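PDB 4OEV: putative peptide ABC-transport system periplasmic peptide-binding protein from Campylobacter jejuni, which binds nickel(II) outside the cytoplasm and probably delivers it to an ABC-type importer. Local coordinates for residues D27-R39 against S152-K164. Residues are numbered along the deposited sequence; the frame is centred on the assembly and turned at random.
Sequences DAVINLVFSGLTR and SFNQNPIGTGPYK
Gly161 N and Tyr163 N each give a hydrogen bond to a carbonyl at the end of the short helix 30-33: Gly161 N to Val33 O at 2.7 Å, Tyr163 N to Leu32 O at 2.9 Å. Pro162 CD also lies 3.0 Å from Leu32 O. Gly159 CA adds a CA-H...O contact to Val33 O, and Val33 CA makes another to Tyr163 O. The chains approach closely because Gly159 and Gly161 lack side chains; a CB there would collide with Val33 O and Leu32 O.

On one flank, Phe34 CZ packs 3.7 Å from Pro157 CB, and Phe153 meets the Phe34 ring at its edge. A chi1 of 179° places Val33 CG1 above that ring, toward its rim, where it also meets Pro157 CB. Ser35 OG sits 2.6 Å from Thr160 OG1, while one water accepts from Ser35 N; Tyr183 OH also bonds Ser35 OG.

Further out, Asp27 OD1 forms an Asx turn to Val29 N, extended to an Asx motif by Ile30 N, and Phe176 of strand 173-178 packs on Leu32, Val33 and Tyr163. The helix's last carbonyls are thus satisfied by backbone N-H groups distant in sequence, whereas Ile158 O is buried with no partner in the model.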
# COMPACT_ATOMS: atom_id res chain seq x y z
N ASP A 27 7.09 -2.79 -2.00
CA ASP A 27 8.56 -2.89 -1.98
C ASP A 27 9.26 -1.53 -2.00
O ASP A 27 8.63 -0.48 -2.19
CB ASP A 27 9.03 -3.71 -3.16
CG ASP A 27 8.87 -2.97 -4.46
OD1 ASP A 27 9.79 -2.22 -4.79
OD2 ASP A 27 7.82 -3.12 -5.13
N ALA A 28 10.57 -1.56 -1.76
CA ALA A 28 11.37 -0.34 -1.81
C ALA A 28 12.40 -0.39 -2.94
O ALA A 28 13.27 0.50 -3.01
CB ALA A 28 12.09 -0.08 -0.46
N VAL A 29 12.34 -1.41 -3.82
CA VAL A 29 13.41 -1.61 -4.78
C VAL A 29 13.08 -1.16 -6.22
O VAL A 29 13.98 -0.70 -6.94
CB VAL A 29 13.91 -3.09 -4.82
CG1 VAL A 29 14.64 -3.42 -3.54
CG2 VAL A 29 12.74 -4.07 -5.01
N ILE A 30 11.81 -1.25 -6.64
CA ILE A 30 11.44 -0.81 -7.98
C ILE A 30 11.73 0.69 -8.08
O ILE A 30 12.23 1.16 -9.10
CB ILE A 30 9.95 -1.12 -8.35
CG1 ILE A 30 9.77 -2.64 -8.37
CG2 ILE A 30 9.59 -0.46 -9.74
CD1 ILE A 30 8.34 -3.17 -8.69
N ASN A 31 11.44 1.46 -7.03
CA ASN A 31 11.72 2.90 -7.08
C ASN A 31 13.21 3.28 -6.97
O ASN A 31 13.56 4.46 -7.09
CB ASN A 31 10.94 3.62 -5.97
CG ASN A 31 9.48 3.83 -6.34
OD1 ASN A 31 8.61 3.02 -5.97
ND2 ASN A 31 9.18 4.92 -7.04
N LEU A 32 14.09 2.30 -6.75
CA LEU A 32 15.55 2.56 -6.79
C LEU A 32 16.06 2.42 -8.24
O LEU A 32 16.83 3.26 -8.74
CB LEU A 32 16.29 1.58 -5.90
CG LEU A 32 15.84 1.59 -4.44
CD1 LEU A 32 16.54 0.50 -3.66
CD2 LEU A 32 16.14 2.96 -3.84
N VAL A 33 15.62 1.36 -8.90
CA VAL A 33 16.06 1.04 -10.25
C VAL A 33 15.32 1.84 -11.33
O VAL A 33 15.89 2.21 -12.37
CB VAL A 33 15.90 -0.49 -10.49
CG1 VAL A 33 16.31 -0.90 -11.89
CG2 VAL A 33 16.69 -1.26 -9.43
N PHE A 34 14.04 2.12 -11.09
CA PHE A 34 13.22 2.75 -12.13
C PHE A 34 12.80 4.15 -11.74
O PHE A 34 12.86 4.52 -10.55
CB PHE A 34 11.98 1.91 -12.42
CG PHE A 34 12.30 0.54 -12.91
CD1 PHE A 34 12.43 0.30 -14.28
CD2 PHE A 34 12.51 -0.50 -12.03
CE1 PHE A 34 12.76 -0.97 -14.74
CE2 PHE A 34 12.83 -1.78 -12.47
CZ PHE A 34 12.94 -2.02 -13.85
N SER A 35 12.43 4.94 -12.74
CA SER A 35 11.81 6.22 -12.46
C SER A 35 10.72 6.44 -13.46
O SER A 35 10.78 5.89 -14.58
CB SER A 35 12.83 7.36 -12.49
OG SER A 35 13.42 7.42 -13.78
N GLY A 36 9.75 7.28 -13.09
CA GLY A 36 8.56 7.50 -13.87
C GLY A 36 8.55 8.88 -14.48
O GLY A 36 9.51 9.66 -14.33
N LEU A 37 7.47 9.18 -15.20
CA LEU A 37 7.27 10.48 -15.82
C LEU A 37 7.09 11.56 -14.78
O LEU A 37 7.47 12.71 -15.01
CB LEU A 37 6.06 10.47 -16.76
CG LEU A 37 6.18 9.47 -17.89
CD1 LEU A 37 4.96 9.57 -18.84
CD2 LEU A 37 7.51 9.72 -18.64
N THR A 38 6.47 11.19 -13.66
CA THR A 38 6.26 12.14 -12.58
C THR A 38 6.83 11.60 -11.28
O THR A 38 7.19 10.42 -11.17
CB THR A 38 4.76 12.45 -12.40
OG1 THR A 38 4.06 11.26 -12.04
CG2 THR A 38 4.13 12.99 -13.69
N ARG A 39 6.92 12.48 -10.29
CA ARG A 39 7.44 12.09 -8.96
C ARG A 39 6.79 12.99 -7.91
O ARG A 39 6.04 13.90 -8.27
CB ARG A 39 8.96 12.21 -8.92
CG ARG A 39 9.43 13.67 -8.95
CD ARG A 39 10.92 13.80 -9.05
NE ARG A 39 11.24 15.17 -9.44
CZ ARG A 39 11.41 16.19 -8.59
NH1 ARG A 39 11.68 17.40 -9.08
NH2 ARG A 39 11.35 16.01 -7.26
N SER A 152 13.86 -12.89 -17.67
CA SER A 152 14.97 -12.89 -16.71
C SER A 152 15.33 -11.46 -16.32
O SER A 152 15.94 -11.22 -15.27
CB SER A 152 16.17 -13.64 -17.27
OG SER A 152 16.63 -13.07 -18.49
N PHE A 153 14.87 -10.51 -17.14
CA PHE A 153 14.86 -9.09 -16.79
C PHE A 153 14.39 -8.83 -15.38
O PHE A 153 14.97 -8.00 -14.68
CB PHE A 153 13.93 -8.34 -17.72
CG PHE A 153 13.86 -6.86 -17.47
CD1 PHE A 153 12.88 -6.30 -16.66
CD2 PHE A 153 14.77 -6.01 -18.10
CE1 PHE A 153 12.83 -4.94 -16.46
CE2 PHE A 153 14.72 -4.65 -17.91
CZ PHE A 153 13.75 -4.10 -17.09
N ASN A 154 13.31 -9.51 -14.98
CA ASN A 154 12.69 -9.23 -13.70
C ASN A 154 13.62 -9.49 -12.53
O ASN A 154 13.37 -9.01 -11.44
CB ASN A 154 11.39 -10.04 -13.54
CG ASN A 154 10.36 -9.68 -14.57
OD1 ASN A 154 10.37 -8.58 -15.10
ND2 ASN A 154 9.44 -10.61 -14.87
N GLN A 155 14.68 -10.27 -12.75
CA GLN A 155 15.67 -10.47 -11.69
C GLN A 155 17.01 -9.81 -12.05
O GLN A 155 17.97 -9.95 -11.32
CB GLN A 155 15.88 -11.96 -11.42
CG GLN A 155 14.65 -12.69 -10.82
CD GLN A 155 13.58 -12.97 -11.87
OE1 GLN A 155 13.88 -13.30 -13.01
NE2 GLN A 155 12.32 -12.85 -11.48
N ASN A 156 17.05 -9.10 -13.19
CA ASN A 156 18.24 -8.34 -13.65
C ASN A 156 17.78 -7.01 -14.25
O ASN A 156 18.11 -6.72 -15.40
CB ASN A 156 19.02 -9.12 -14.71
CG ASN A 156 19.60 -10.41 -14.19
OD1 ASN A 156 20.77 -10.48 -13.83
ND2 ASN A 156 18.77 -11.46 -14.15
N PRO A 157 17.03 -6.21 -13.48
CA PRO A 157 16.31 -5.06 -14.05
C PRO A 157 17.26 -3.97 -14.55
O PRO A 157 18.27 -3.70 -13.89
CB PRO A 157 15.46 -4.56 -12.88
CG PRO A 157 16.27 -4.90 -11.68
CD PRO A 157 16.92 -6.23 -12.01
N ILE A 158 16.94 -3.38 -15.70
CA ILE A 158 17.63 -2.20 -16.19
C ILE A 158 16.63 -1.04 -16.15
O ILE A 158 15.52 -1.17 -16.69
CB ILE A 158 18.17 -2.41 -17.63
CG1 ILE A 158 19.35 -3.39 -17.66
CG2 ILE A 158 18.56 -1.09 -18.24
CD1 ILE A 158 20.62 -2.87 -16.96
N GLY A 159 16.98 0.07 -15.50
CA GLY A 159 16.05 1.19 -15.37
C GLY A 159 16.66 2.57 -15.61
O GLY A 159 17.82 2.70 -16.06
N THR A 160 15.89 3.63 -15.34
CA THR A 160 16.43 4.98 -15.44
C THR A 160 16.67 5.54 -14.03
O THR A 160 17.10 6.68 -13.90
CB THR A 160 15.48 5.94 -16.17
OG1 THR A 160 14.18 5.77 -15.62
CG2 THR A 160 15.40 5.67 -17.72
N GLY A 161 16.42 4.74 -12.98
CA GLY A 161 16.44 5.22 -11.59
C GLY A 161 17.82 5.59 -11.00
O GLY A 161 18.83 5.57 -11.73
N PRO A 162 17.86 6.02 -9.71
CA PRO A 162 19.14 6.44 -9.08
C PRO A 162 20.13 5.31 -8.79
O PRO A 162 21.32 5.54 -8.55
CB PRO A 162 18.70 7.09 -7.76
CG PRO A 162 17.31 6.40 -7.43
CD PRO A 162 16.69 6.30 -8.85
N TYR A 163 19.65 4.09 -8.83
CA TYR A 163 20.46 2.96 -8.43
C TYR A 163 20.46 1.82 -9.45
O TYR A 163 19.39 1.38 -9.92
CB TYR A 163 19.99 2.45 -7.07
CG TYR A 163 20.60 3.24 -5.93
CD1 TYR A 163 21.91 3.02 -5.56
CD2 TYR A 163 19.87 4.22 -5.25
CE1 TYR A 163 22.51 3.74 -4.55
CE2 TYR A 163 20.48 4.97 -4.21
CZ TYR A 163 21.80 4.70 -3.88
OH TYR A 163 22.49 5.39 -2.88
N LYS A 164 21.64 1.31 -9.74
CA LYS A 164 21.82 0.22 -10.70
C LYS A 164 21.80 -1.08 -9.93
O LYS A 164 22.35 -1.14 -8.82
CB LYS A 164 23.14 0.38 -11.50
CG LYS A 164 23.21 1.56 -12.45
CD LYS A 164 24.57 1.61 -13.21
CE LYS A 164 24.55 2.60 -14.38
NZ LYS A 164 25.80 2.59 -15.23
O HOH W 1 12.74 3.80 -15.37